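Local coordinates for protein D-glucosaminate-6-phosphate ammonia lyase (Salmonella typhimurium, PDB 7LCE) that belongs to the selenocysteine synthase-like family of fold-type I proteins and carries pyridoxal phosphate on a modified lysine, at residues Ser136-Arg142 / Val165-Leu170. Residues are numbered along the deposited sequence; the frame is centred on the assembly and turned at random.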
loop_
_atom_site.group_PDB
_atom_site.type_symbol
_atom_site.label_atom_id
_atom_site.label_comp_id
_atom_site.label_asym_id
_atom_site.label_seq_id
_atom_site.Cartn_x
_atom_site.Cartn_y
_atom_site.Cartn_z
ATOM N N SER A 136 22.812 -23.396 5.073
ATOM C CA SER A 136 23.333 -22.870 6.322
ATOM C C SER A 136 24.832 -22.617 6.181
ATOM O O SER A 136 25.447 -22.918 5.156
ATOM C CB SER A 136 23.033 -23.831 7.473
ATOM O OG SER A 136 21.635 -24.012 7.629
ATOM N N SER A 137 25.426 -22.042 7.228
ATOM C CA SER A 137 26.852 -21.743 7.195
ATOM C C SER A 137 27.710 -23.000 7.226
ATOM O O SER A 137 28.877 -22.949 6.824
ATOM C CB SER A 137 27.230 -20.837 8.366
ATOM O OG SER A 137 26.887 -21.443 9.600
ATOM N N ASN A 138 27.162 -24.124 7.689
ATOM C CA ASN A 138 27.913 -25.365 7.783
ATOM C C ASN A 138 27.449 -26.437 6.811
ATOM O O ASN A 138 28.179 -27.409 6.600
ATOM C CB ASN A 138 27.847 -25.927 9.213
ATOM C CG ASN A 138 26.434 -26.273 9.644
ATOM O OD1 ASN A 138 25.493 -25.522 9.388
ATOM N ND2 ASN A 138 26.278 -27.417 10.303
ATOM N N LEU A 139 26.266 -26.288 6.220
ATOM C CA LEU A 139 25.711 -27.310 5.345
ATOM C C LEU A 139 24.860 -26.650 4.272
ATOM O O LEU A 139 24.139 -25.688 4.546
ATOM C CB LEU A 139 24.871 -28.323 6.131
ATOM C CG LEU A 139 24.356 -29.527 5.341
ATOM C CD1 LEU A 139 25.507 -30.437 4.936
ATOM C CD2 LEU A 139 23.311 -30.290 6.143
ATOM N N ALA A 140 24.956 -27.171 3.054
ATOM C CA ALA A 140 24.126 -26.703 1.950
ATOM C C ALA A 140 23.850 -27.880 1.031
ATOM O O ALA A 140 24.787 -28.539 0.567
ATOM C CB ALA A 140 24.805 -25.565 1.187
ATOM N N THR A 141 22.577 -28.150 0.777
ATOM C CA THR A 141 22.172 -29.247 -0.087
ATOM C C THR A 141 21.774 -28.711 -1.459
ATOM O O THR A 141 21.591 -27.509 -1.659
ATOM C CB THR A 141 21.019 -30.033 0.541
ATOM O OG1 THR A 141 19.845 -29.212 0.575
ATOM C CG2 THR A 141 21.380 -30.453 1.958
ATOM N N ARG A 142 21.651 -29.628 -2.420
ATOM C CA ARG A 142 21.325 -29.199 -3.775
ATOM C C ARG A 142 19.880 -28.726 -3.881
ATOM O O ARG A 142 19.602 -27.724 -4.550
ATOM C CB ARG A 142 21.597 -30.321 -4.777
ATOM C CG ARG A 142 21.186 -29.945 -6.190
ATOM C CD ARG A 142 21.994 -30.664 -7.250
ATOM N NE ARG A 142 21.511 -30.323 -8.584
ATOM C CZ ARG A 142 22.179 -30.549 -9.706
ATOM N NH1 ARG A 142 23.380 -31.106 -9.695
ATOM N NH2 ARG A 142 21.629 -30.207 -10.868
ATOM N N VAL A 165 33.467 -21.062 3.558
ATOM C CA VAL A 165 33.369 -22.310 4.302
ATOM C C VAL A 165 33.781 -23.456 3.389
ATOM O O VAL A 165 33.279 -23.589 2.265
ATOM C CB VAL A 165 31.946 -22.502 4.849
ATOM C CG1 VAL A 165 31.862 -23.776 5.673
ATOM C CG2 VAL A 165 31.535 -21.298 5.683
ATOM N N GLN A 166 34.714 -24.282 3.862
ATOM C CA GLN A 166 35.276 -25.336 3.019
ATOM C C GLN A 166 34.336 -26.535 2.927
ATOM O O GLN A 166 33.766 -26.815 1.868
ATOM C CB GLN A 166 36.653 -25.745 3.550
ATOM C CG GLN A 166 37.655 -24.599 3.619
ATOM C CD GLN A 166 37.976 -24.017 2.253
ATOM O OE1 GLN A 166 37.917 -24.712 1.238
ATOM N NE2 GLN A 166 38.315 -22.733 2.223
ATOM N N LYS A 167 34.163 -27.254 4.032
ATOM C CA LYS A 167 33.342 -28.456 4.024
ATOM C C LYS A 167 31.867 -28.125 4.224
ATOM O O LYS A 167 31.507 -27.119 4.842
ATOM C CB LYS A 167 33.811 -29.443 5.096
ATOM C CG LYS A 167 35.119 -30.142 4.754
ATOM C CD LYS A 167 35.464 -31.212 5.778
ATOM C CE LYS A 167 36.809 -31.856 5.473
ATOM N NZ LYS A 167 37.125 -32.960 6.421
ATOM N N GLY A 168 31.014 -28.988 3.674
ATOM C CA GLY A 168 29.578 -28.850 3.778
ATOM C C GLY A 168 28.927 -28.044 2.679
ATOM O O GLY A 168 27.692 -27.963 2.640
ATOM N N MET A 169 29.708 -27.455 1.781
ATOM C CA MET A 169 29.190 -26.623 0.708
ATOM C C MET A 169 29.062 -27.432 -0.577
ATOM O O MET A 169 29.654 -28.503 -0.728
ATOM C CB MET A 169 30.093 -25.408 0.480
ATOM C CG MET A 169 30.254 -24.521 1.705
ATOM S SD MET A 169 28.721 -23.727 2.224
ATOM C CE MET A 169 28.287 -24.718 3.653
ATOM N N LEU A 170 28.272 -26.900 -1.506
ATOM C CA LEU A 170 28.071 -27.549 -2.791
ATOM C C LEU A 170 29.311 -27.397 -3.669
ATOM O O LEU A 170 30.129 -26.491 -3.490
ATOM C CB LEU A 170 26.850 -26.963 -3.497
ATOM C CG LEU A 170 25.510 -27.182 -2.799
ATOM C CD1 LEU A 170 24.412 -26.381 -3.477
ATOM C CD2 LEU A 170 25.163 -28.659 -2.790
#
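Leu170 lays its isobutyl end along the backbone of Ala140 and Thr141, where two loops of the large domain of this fold-type I (pyridoxal-phosphate) protein meet beside its mixed sheet. Residues 136-142 lie between strand 130-134, outermost of the sheet within the chain, and helix 142-147; residues 165-170 lie in the loop between strand 153-159 and helix 172-181. The two methyls of Leu170 part over the chain: CD2 lies 3.4 Å from Ala140 O and CD1 3.5 Å from Thr141 O. Ala140 turns its CB toward the other loop, 4.4 Å from Leu170 CG and equally far from Met169 CE, and all three side chains also touch Leu109 of strand 105-109. A single hydrogen bond spans the loops, from Ala140 N to Gly168 O (2.9 Å), bent at the hydrogen (134°) although the donor lies almost in line with the C=O bond. Just ahead in the chain, Ser137 and Asn138 bond through their side chains to Asn113 and Asp115 of the second subunit, placing the contact next to a subunit interface. The Met169 chain, bent at chi2 (-65°) and chi3 (104°), doubles back from a CB that points away and sets CE against the peptide backbone, 3.6 Å from Leu139 N and 3.7 Å from Ser137 O.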